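Putative Nitroreductase (Desulfovibrio desulfuricans subsp. desulfuricans str. G20, PDB 3E39) probably works as an FMN-dependent oxidoreductase of the nitroreductase family, binding flavin mononucleotide as a two-subunit protein. Local coordinates at residues 29-34 with 54-59; 63-68 with 79-84; 72-77 with 118-123; 107-112 with 147-152. All coordinates share one frame; numbering follows the deposited sequence. Where two conformers were deposited one is given.

How the contacts relate
All four contacts press a helix against one central four-stranded antiparallel sheet. Contacts 1 and 4 use one face, where Ile34 of helix 28-39 packs on Met108 and Ala112 of helix 94-114; contacts 2 and 3 use the other, their centres about 8 Å apart. There Ile81 CD1 meets Val75 CG1 at 3.6 Å. Backbone hydrogen bonds stitch the strands together, as from Ile82 N to Ile149 O, between contacts 2 and 4. Contact 3 touches FMN directly, whereas in contact 4 Leu109 stands about 6 Å from it and in contact 2 Ile81 about 11 Å, side chain to ligand. Contact 1 lies away from the flavin site.

Contact 1: residues 29-34 with 54-59; sequences EAVRLI and VIRADD
Val31 meets the strand with both of its methyls, one for each of two partners. Val31 CG1 lies opposite the backbone N (chi1 173°) and packs on Val54 CG2 at 4.0 Å. The same rotation places CG2 beside the backbone N, where it meets the guanidinium of Arg56 obliquely, with Arg56 NH2 3.6 Å from Val31 CG2. Val54 has nearly the same chi1, 177°, and it is the branch next to its own backbone N that reaches the helix, so the two valines meet through unlike methyls and at a slant. Arg56 starts off pointing beside the helix, but its chain is extended from CG to NE and carries the guanidinium to Val31 from the opposite direction. In the fold this joins helix 28-39 to strand 50-56, an outermost strand of the nitroreductase sheet within this subunit. Val31 and Val54 both also touch Val80 on the next strand, and the second subunit adds its Phe174 on Val31 and its Pro173 on Val54. The methyl contact at NH2 is a minor part of what holds Arg56: that nitrogen makes a salt bridge with Asp28, and NH1 bonds to the carbonyl oxygen of Val26. On the same helix Arg32, next after Val31, grips Glu29, three residues back, side-on. The bond from Arg32 NE to Glu29 OE1 is 3.0 Å and almost straight at 175°, while Arg32 NH2 reaches Glu29 OE2 at 2.9 Å; both donors meet the syn side of their oxygen, tilted out of the carboxylate plane.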
# COMPACT_ATOMS: atom_id res chain seq x y z
N GLU A 29 15.78 -1.47 17.03
CA GLU A 29 14.71 -2.47 17.01
C GLU A 29 13.45 -1.93 16.35
O GLU A 29 12.84 -2.65 15.52
CB GLU A 29 14.42 -3.02 18.41
CG GLU A 29 13.36 -4.14 18.46
CD GLU A 29 13.69 -5.38 17.59
OE1 GLU A 29 14.83 -5.52 17.07
OE2 GLU A 29 12.81 -6.23 17.44
N ALA A 30 13.08 -0.68 16.67
CA ALA A 30 11.94 -0.04 16.00
C ALA A 30 12.20 0.01 14.47
O ALA A 30 11.31 -0.36 13.67
CB ALA A 30 11.66 1.35 16.54
N VAL A 31 13.39 0.44 14.07
CA VAL A 31 13.70 0.53 12.63
C VAL A 31 13.60 -0.86 11.99
O VAL A 31 13.03 -1.03 10.88
CB VAL A 31 15.08 1.18 12.35
CG1 VAL A 31 15.42 1.10 10.86
CG2 VAL A 31 15.06 2.66 12.88
N ARG A 32 14.15 -1.86 12.68
CA ARG A 32 14.09 -3.24 12.19
C ARG A 32 12.65 -3.72 12.02
O ARG A 32 12.29 -4.31 10.98
CB ARG A 32 14.85 -4.19 13.13
CG ARG A 32 15.09 -5.54 12.48
CD ARG A 32 15.64 -6.57 13.47
NE ARG A 32 14.62 -6.95 14.46
CZ ARG A 32 13.64 -7.83 14.24
NH1 ARG A 32 13.51 -8.44 13.07
NH2 ARG A 32 12.76 -8.09 15.21
N LEU A 33 11.81 -3.48 13.02
CA LEU A 33 10.40 -3.88 12.94
C LEU A 33 9.67 -3.17 11.78
O LEU A 33 8.83 -3.80 11.10
CB LEU A 33 9.65 -3.63 14.24
CG LEU A 33 10.09 -4.53 15.39
CD1 LEU A 33 9.47 -4.04 16.69
CD2 LEU A 33 9.72 -6.01 15.09
N ILE A 34 10.01 -1.89 11.56
CA ILE A 34 9.41 -1.14 10.47
C ILE A 34 9.83 -1.75 9.12
O ILE A 34 9.01 -2.00 8.24
CB ILE A 34 9.74 0.36 10.55
CG1 ILE A 34 9.01 1.00 11.75
CG2 ILE A 34 9.31 1.08 9.28
CD1 ILE A 34 9.55 2.40 12.16
N VAL A 54 18.56 2.99 5.01
CA VAL A 54 18.31 3.74 6.24
C VAL A 54 19.29 4.88 6.38
O VAL A 54 20.51 4.67 6.26
CB VAL A 54 18.40 2.80 7.48
CG1 VAL A 54 18.21 3.57 8.80
CG2 VAL A 54 17.39 1.62 7.36
N ILE A 55 18.76 6.08 6.69
CA ILE A 55 19.59 7.27 6.89
C ILE A 55 19.16 7.92 8.20
O ILE A 55 18.08 8.51 8.27
CB ILE A 55 19.44 8.32 5.76
CG1 ILE A 55 19.80 7.71 4.39
CG2 ILE A 55 20.32 9.55 6.03
CD1 ILE A 55 21.23 7.33 4.21
N ARG A 56 19.99 7.80 9.23
CA ARG A 56 19.70 8.45 10.52
C ARG A 56 20.06 9.93 10.53
O ARG A 56 20.82 10.39 9.71
CB ARG A 56 20.39 7.73 11.67
CG ARG A 56 19.79 6.37 11.92
CD ARG A 56 20.42 5.69 13.08
NE ARG A 56 19.69 4.51 13.55
CZ ARG A 56 18.63 4.52 14.37
NH1 ARG A 56 18.11 5.67 14.81
NH2 ARG A 56 18.10 3.37 14.76
N ALA A 57 19.51 10.64 11.51
CA ALA A 57 19.69 12.09 11.63
C ALA A 57 21.15 12.51 11.72
O ALA A 57 21.54 13.58 11.24
CB ALA A 57 18.93 12.59 12.86
N ASP A 58 21.94 11.66 12.36
CA ASP A 58 23.35 11.95 12.58
C ASP A 58 24.19 11.56 11.36
O ASP A 58 25.41 11.68 11.41
CB ASP A 58 23.85 11.24 13.86
CG ASP A 58 23.57 9.71 13.88
OD1 ASP A 58 23.25 9.11 12.83
OD2 ASP A 58 23.69 9.09 14.96
N ASP A 59 23.55 11.13 10.28
CA ASP A 59 24.24 10.71 9.05
C ASP A 59 24.43 11.92 8.14
O ASP A 59 23.46 12.61 7.86
CB ASP A 59 23.39 9.66 8.34
CG ASP A 59 24.12 8.95 7.21
OD1 ASP A 59 24.81 9.59 6.40
OD2 ASP A 59 23.96 7.72 7.11

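Contact 2: residues 63-68 with 79-84; sequences DILAAH and KVIILV
Leu65 spreads its two methyls over Ile81 and Leu83, the inward-facing residues two apart on strand 80-87, and so joins short helix 61-66 to one face of the antiparallel sheet at the core of the nitroreductase fold. The packing is wholly apolar, with no hydrogen bond from one segment to the other. Leu65 CD1 and Ile81 CD1 meet tip to tip at 4.0 Å, and Ile81 CG2 is almost as near, 4.1 Å from Leu65 CD1. Against Leu83 the helix leucine slides past in the opposite direction, Leu65 CD2 lying 4.0 Å from Leu83 CD1 and 4.1 Å from Leu83 CD2. Leu65 has CG opposite its carbonyl carbon (chi1 -68°), and the branching at CG lets one methyl serve each strand residue. Other side chains complete the same apolar layer: Val75 touches Leu65, Leu136 touches Leu65 and Leu83, and from strand 143-152 Ala148 packs on Ile81 and Leu83.

Backbone hydrogen bonds tie the strand into the sheet, Ile81 pairing with Ile55 on the neighbouring strand 50-56, while at the start of strand 80-87 a classic beta bulge sets Lys79 and Val80 together opposite Ala151.

Among the polar ties, Asp63 OD1 forms a salt bridge with Arg76 of the following helix, at a distance from the leucine. Within the helix segment the backbone adds its own bonds: Ala67 N reaches Asp63 O at 3.1 Å, and His68 N bonds to Leu65 O, also at 3.1 Å.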
# COMPACT_ATOMS: atom_id res chain seq x y z
N ASP A 63 22.03 15.74 4.98
CA ASP A 63 22.25 17.06 4.41
C ASP A 63 22.05 16.98 2.90
O ASP A 63 21.53 17.92 2.28
CB ASP A 63 23.66 17.56 4.69
CG ASP A 63 23.87 18.02 6.12
OD1 ASP A 63 22.92 18.04 6.93
OD2 ASP A 63 25.03 18.38 6.40
N ILE A 64 22.52 15.89 2.32
CA ILE A 64 22.34 15.65 0.90
C ILE A 64 20.85 15.54 0.59
O ILE A 64 20.38 16.18 -0.34
CB ILE A 64 23.08 14.41 0.38
CG1 ILE A 64 24.61 14.57 0.62
CG2 ILE A 64 22.75 14.18 -1.11
CD1 ILE A 64 25.42 13.35 0.23
N LEU A 65 20.12 14.73 1.35
CA LEU A 65 18.67 14.62 1.18
C LEU A 65 17.97 15.97 1.25
O LEU A 65 17.15 16.30 0.38
CB LEU A 65 18.07 13.67 2.23
CG LEU A 65 18.45 12.19 2.10
CD1 LEU A 65 17.89 11.40 3.29
CD2 LEU A 65 17.93 11.61 0.79
N ALA A 66 18.34 16.76 2.24
CA ALA A 66 17.71 18.07 2.48
C ALA A 66 17.95 19.04 1.34
O ALA A 66 17.09 19.87 1.05
CB ALA A 66 18.18 18.68 3.80
N ALA A 67 19.10 18.95 0.70
CA ALA A 67 19.40 19.85 -0.44
C ALA A 67 18.64 19.50 -1.72
O ALA A 67 18.72 20.25 -2.68
CB ALA A 67 20.91 19.86 -0.74
N HIS A 68 17.92 18.37 -1.74
CA HIS A 68 17.23 17.93 -2.95
C HIS A 68 15.72 17.75 -2.74
O HIS A 68 15.07 16.97 -3.44
CB HIS A 68 17.84 16.62 -3.48
CG HIS A 68 19.26 16.78 -3.97
ND1 HIS A 68 19.56 17.12 -5.27
CD2 HIS A 68 20.44 16.60 -3.34
CE1 HIS A 68 20.88 17.18 -5.41
NE2 HIS A 68 21.43 16.88 -4.24
N LYS A 79 14.25 11.71 12.92
CA LYS A 79 15.33 10.96 13.57
C LYS A 79 15.83 9.84 12.70
O LYS A 79 17.01 9.45 12.78
CB LYS A 79 14.90 10.42 14.95
CG LYS A 79 14.42 11.51 15.90
CD LYS A 79 15.36 12.72 15.95
CE LYS A 79 14.63 13.94 16.47
NZ LYS A 79 15.42 15.20 16.32
N VAL A 80 14.94 9.31 11.85
CA VAL A 80 15.35 8.31 10.88
C VAL A 80 14.55 8.53 9.59
O VAL A 80 13.38 8.92 9.62
CB VAL A 80 15.17 6.86 11.41
CG1 VAL A 80 13.71 6.55 11.70
CG2 VAL A 80 15.80 5.82 10.43
N ILE A 81 15.21 8.30 8.46
CA ILE A 81 14.60 8.35 7.14
C ILE A 81 14.87 6.98 6.48
O ILE A 81 16.01 6.47 6.52
CB ILE A 81 15.18 9.49 6.29
CG1 ILE A 81 14.77 10.84 6.92
CG2 ILE A 81 14.65 9.44 4.86
CD1 ILE A 81 15.46 12.05 6.37
N ILE A 82 13.83 6.36 5.93
CA ILE A 82 13.98 5.12 5.19
C ILE A 82 13.71 5.44 3.71
O ILE A 82 12.61 5.87 3.33
CB ILE A 82 13.04 3.97 5.71
CG1 ILE A 82 13.38 3.58 7.16
CG2 ILE A 82 13.15 2.69 4.79
CD1 ILE A 82 12.34 2.64 7.79
N LEU A 83 14.73 5.29 2.89
CA LEU A 83 14.58 5.44 1.45
C LEU A 83 14.11 4.12 0.85
O LEU A 83 14.66 3.05 1.17
CB LEU A 83 15.86 5.95 0.80
CG LEU A 83 16.47 7.22 1.38
CD1 LEU A 83 17.75 7.60 0.61
CD2 LEU A 83 15.47 8.34 1.36
N VAL A 84 13.07 4.20 0.02
CA VAL A 84 12.50 3.04 -0.64
C VAL A 84 12.75 3.09 -2.14
O VAL A 84 12.51 4.11 -2.79
CB VAL A 84 10.99 3.00 -0.38
CG1 VAL A 84 10.37 1.69 -0.90
CG2 VAL A 84 10.72 3.20 1.13

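Contact 3: residues 72-77 with 118-123; sequences GHIVRG and GAVWLG. With FMN (flavin mononucleotide), chain E.
Ile74 packs on Val120 and Leu122 and reaches the flavin, and its branches divide these partners. From CB, the CG2 branch points at the strand: it presses on Val120 CG1, with 3.6 Å from Ile74 CG2 to that methyl, and also touches Leu122 CD1. The other branch leaves beside the backbone N (chi1 -64°) and runs out straight through CG1 (chi2 174°). Its tip, Ile74 CD1, passes the end of Leu122, 4.0 Å from Leu122 CD2. Beyond that, Ile74 CD1 stops 3.7 Å from FMN O2. Isoleucine and leucine slide by in opposite directions, whereas Val120 crosses Ile74 at about a right angle. Val75 adds a looser touch of CG2 on Leu122 CD1.

Both strand partners turn their second methyl to the isoalloxazine: Val120 CG2 is 3.7 Å from FMN N1, and Leu122 CD2 is 3.5 Å from FMN N3. Trp121 points to the opposite side of the sheet and lays one face of its indole under the dimethylbenzene end, FMN C8M sitting over the ring centre. Gly123 N donates to FMN O4 at 3.3 Å, with an angle of 140°.

These residues form one wall of the FMN pocket, which Ser17, Arg19 and Glu124 help to complete. Helix 72-77 packs on the sheet face, touching helix 61-66 through Val75 on Ala66 and strand 143-152 through Ile74 on Ala150; behind Trp121 lies helix 94-114.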
# COMPACT_ATOMS: atom_id res chain seq x y z
N GLY A 72 12.78 20.21 3.41
CA GLY A 72 13.98 20.13 4.23
C GLY A 72 13.73 20.19 5.72
O GLY A 72 14.49 19.59 6.48
N HIS A 73 12.68 20.90 6.15
CA HIS A 73 12.35 20.98 7.58
C HIS A 73 11.98 19.60 8.12
O HIS A 73 12.42 19.22 9.21
CB HIS A 73 11.24 22.00 7.87
CG HIS A 73 10.96 22.17 9.33
ND1 HIS A 73 11.87 22.72 10.20
CD2 HIS A 73 9.87 21.87 10.07
CE1 HIS A 73 11.37 22.74 11.42
NE2 HIS A 73 10.15 22.22 11.37
N ILE A 74 11.20 18.83 7.36
CA ILE A 74 10.83 17.48 7.74
C ILE A 74 12.09 16.62 7.76
O ILE A 74 12.36 15.91 8.73
CB ILE A 74 9.78 16.88 6.75
CG1 ILE A 74 8.47 17.68 6.81
CG2 ILE A 74 9.53 15.37 7.07
CD1 ILE A 74 7.41 17.27 5.78
N VAL A 75 12.87 16.69 6.69
CA VAL A 75 14.10 15.90 6.57
C VAL A 75 15.06 16.18 7.73
O VAL A 75 15.57 15.24 8.33
CB VAL A 75 14.82 16.09 5.21
CG1 VAL A 75 16.21 15.39 5.17
CG2 VAL A 75 13.94 15.56 4.07
N ARG A 76 15.30 17.44 8.04
CA ARG A 76 16.26 17.73 9.11
C ARG A 76 15.72 17.47 10.51
O ARG A 76 16.50 17.31 11.45
CB ARG A 76 16.77 19.16 9.01
CG ARG A 76 17.51 19.47 7.74
CD ARG A 76 18.12 20.87 7.86
NE ARG A 76 18.61 21.37 6.59
CZ ARG A 76 19.73 20.98 5.99
NH1 ARG A 76 20.53 20.07 6.55
NH2 ARG A 76 20.06 21.51 4.82
N GLY A 77 14.41 17.43 10.66
CA GLY A 77 13.78 17.19 11.96
C GLY A 77 13.59 15.72 12.32
O GLY A 77 13.48 15.37 13.50
N GLY A 118 5.74 8.65 14.90
CA GLY A 118 5.13 9.53 13.91
C GLY A 118 5.95 9.40 12.64
O GLY A 118 7.17 9.31 12.69
N ALA A 119 5.28 9.33 11.50
CA ALA A 119 5.95 9.23 10.20
C ALA A 119 5.19 9.93 9.09
O ALA A 119 3.99 10.15 9.19
CB ALA A 119 6.17 7.75 9.81
N VAL A 120 5.93 10.26 8.04
CA VAL A 120 5.35 10.84 6.84
C VAL A 120 6.02 10.30 5.56
O VAL A 120 7.26 10.17 5.47
CB VAL A 120 5.33 12.41 6.87
CG1 VAL A 120 6.77 12.99 7.05
CG2 VAL A 120 4.64 12.95 5.61
N TRP A 121 5.16 9.96 4.60
CA TRP A 121 5.54 9.49 3.27
C TRP A 121 5.98 10.72 2.51
O TRP A 121 5.20 11.64 2.36
CB TRP A 121 4.30 8.91 2.61
CG TRP A 121 4.45 8.32 1.25
CD1 TRP A 121 5.28 8.70 0.24
CD2 TRP A 121 3.64 7.27 0.73
NE1 TRP A 121 5.06 7.92 -0.88
CE2 TRP A 121 4.05 7.02 -0.59
CE3 TRP A 121 2.60 6.50 1.27
CZ2 TRP A 121 3.47 6.04 -1.40
CZ3 TRP A 121 2.02 5.51 0.46
CH2 TRP A 121 2.46 5.29 -0.84
N LEU A 122 7.22 10.75 2.04
CA LEU A 122 7.70 11.88 1.26
C LEU A 122 7.90 11.43 -0.18
O LEU A 122 8.68 10.51 -0.42
CB LEU A 122 9.00 12.43 1.83
CG LEU A 122 8.95 13.04 3.23
CD1 LEU A 122 10.35 13.50 3.68
CD2 LEU A 122 7.99 14.18 3.29
N GLY A 123 7.15 12.03 -1.10
CA GLY A 123 7.23 11.71 -2.54
C GLY A 123 7.71 12.85 -3.43
O GLY A 123 8.21 12.62 -4.51
N1 FMN E . 3.57 14.86 2.64
C2 FMN E . 4.51 15.87 2.66
O2 FMN E . 4.56 16.67 3.58
N3 FMN E . 5.45 15.96 1.66
C4 FMN E . 5.49 15.09 0.59
O4 FMN E . 6.48 15.10 -0.16
C4A FMN E . 4.54 14.07 0.55
N5 FMN E . 4.56 13.19 -0.51
C5A FMN E . 3.64 12.14 -0.57
C6 FMN E . 3.66 11.27 -1.66
C7 FMN E . 2.75 10.21 -1.74
C7M FMN E . 2.67 9.39 -3.00
C8 FMN E . 1.80 10.05 -0.71
C8M FMN E . 0.82 8.90 -0.76
C9 FMN E . 1.76 10.95 0.36
C9A FMN E . 2.69 12.01 0.45
N10 FMN E . 2.66 12.93 1.53
C10 FMN E . 3.59 13.96 1.58
C1' FMN E . 1.66 12.84 2.61
C2' FMN E . 0.27 13.32 2.16
O2' FMN E . 0.24 14.74 2.10
C3' FMN E . -0.77 12.82 3.14
O3' FMN E . -0.75 11.41 3.15
C4' FMN E . -2.19 13.27 2.79
O4' FMN E . -2.26 14.68 2.87
C5' FMN E . -3.22 12.69 3.72
O5' FMN E . -2.83 12.86 5.08
P FMN E . -2.68 11.68 6.15
O1P FMN E . -1.45 10.88 5.74
O2P FMN E . -2.55 12.32 7.52
O3P FMN E . -3.93 10.85 6.02

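Contact 4: residues 107-112 with 147-152; sequences NMLLAA and AAIAAG
Long helix 94-114 packs on one face of the central sheet close to the middle of the chain, and at this point Met108 and Leu109 hold Ile149 of strand 143-152 between them. Ile149 supplies nearly half of the 168 Å² buried here, and its two branches part toward the two helix residues. CG1 stands beside the backbone N and continues extended (chi1 -56°, chi2 -177°), which brings Ile149 CD1 to 3.7 Å from Met108 CB. Ile149 CG2 goes the other way and meets Leu109 CD2, also at 3.7 Å. Both helix side chains cross the isoleucine at a slant. Met108 is modelled as selenomethionine in two conformers; the touch of its CE on Ile149 CD1 belongs to one of them and is doubtful, while the CB contact sits at the root of the chain. Leu109 leaves the helix alongside the strand, and the length of its chain brings CD2 onto Ile149. Further along, Ala112 CB and Ala151 CB come near without touching, 5.3 Å apart.

On the side of helix 94-114 turned from the sheet is the second subunit: Leu110 packs on Leu110 of that chain, and Asn107 OD1 accepts a hydrogen bond from its Gln106. Leu109 also touches Arg15, an FMN-binding residue, and so probably helps back the flavin site. Among the neighbouring strands, Leu109 packs on Ala119 and Trp121 of strand 118-122 and Met108 on Val84 of strand 80-87, while Ala111 lies against Ala37 of helix 28-39.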
# COMPACT_ATOMS: atom_id res chain seq x y z
N ASN A 107 2.65 -0.39 4.74
CA ASN A 107 2.96 -1.27 5.86
C ASN A 107 3.91 -0.61 6.85
O ASN A 107 3.73 -0.73 8.05
CB ASN A 107 3.61 -2.57 5.39
CG ASN A 107 2.63 -3.65 5.03
OD1 ASN A 107 1.40 -3.48 5.13
ND2 ASN A 107 3.17 -4.80 4.62
N MSE A 108 4.92 0.06 6.33
CA MSE A 108 5.89 0.75 7.17
C MSE A 108 5.28 1.91 7.95
O MSE A 108 5.60 2.11 9.12
CB MSE A 108 7.12 1.15 6.35
CG MSE A 108 7.93 -0.08 5.96
SE MSE A 108 9.63 0.28 5.22
CE MSE A 108 8.95 0.97 3.45
N LEU A 109 4.36 2.66 7.34
CA LEU A 109 3.65 3.76 8.01
C LEU A 109 2.74 3.21 9.13
O LEU A 109 2.65 3.79 10.21
CB LEU A 109 2.82 4.57 7.00
CG LEU A 109 3.54 5.38 5.94
CD1 LEU A 109 2.49 6.09 5.06
CD2 LEU A 109 4.58 6.33 6.59
N LEU A 110 2.06 2.09 8.85
CA LEU A 110 1.21 1.42 9.84
C LEU A 110 2.09 0.87 10.99
O LEU A 110 1.76 0.98 12.17
CB LEU A 110 0.37 0.32 9.20
CG LEU A 110 -0.73 0.82 8.25
CD1 LEU A 110 -1.42 -0.34 7.50
CD2 LEU A 110 -1.78 1.66 9.03
N ALA A 111 3.22 0.28 10.62
CA ALA A 111 4.16 -0.24 11.60
C ALA A 111 4.69 0.87 12.50
O ALA A 111 4.74 0.71 13.73
CB ALA A 111 5.30 -1.00 10.94
N ALA A 112 5.06 2.00 11.89
CA ALA A 112 5.53 3.15 12.68
C ALA A 112 4.44 3.60 13.65
O ALA A 112 4.70 3.80 14.83
CB ALA A 112 5.96 4.31 11.77
N ALA A 147 10.14 6.45 -2.72
CA ALA A 147 9.66 7.27 -1.61
C ALA A 147 10.69 7.38 -0.53
O ALA A 147 11.61 6.57 -0.48
CB ALA A 147 8.41 6.57 -0.98
N ALA A 148 10.54 8.38 0.35
CA ALA A 148 11.34 8.46 1.58
C ALA A 148 10.32 8.52 2.71
O ALA A 148 9.35 9.21 2.59
CB ALA A 148 12.21 9.73 1.61
N ILE A 149 10.55 7.79 3.80
CA ILE A 149 9.68 7.86 4.96
C ILE A 149 10.52 8.51 6.04
O ILE A 149 11.59 7.99 6.39
CB ILE A 149 9.24 6.50 5.50
CG1 ILE A 149 8.57 5.68 4.42
CG2 ILE A 149 8.25 6.69 6.67
CD1 ILE A 149 8.06 4.37 4.91
N ALA A 150 10.05 9.67 6.51
CA ALA A 150 10.68 10.39 7.60
C ALA A 150 9.95 9.99 8.86
O ALA A 150 8.72 9.92 8.83
CB ALA A 150 10.56 11.93 7.39
N ALA A 151 10.67 9.73 9.94
CA ALA A 151 10.07 9.25 11.17
C ALA A 151 10.74 9.75 12.46
O ALA A 151 11.89 10.14 12.47
CB ALA A 151 10.01 7.69 11.18
N GLY A 152 9.99 9.66 13.54
CA GLY A 152 10.48 10.02 14.88
C GLY A 152 9.36 9.89 15.89
O GLY A 152 8.24 9.51 15.55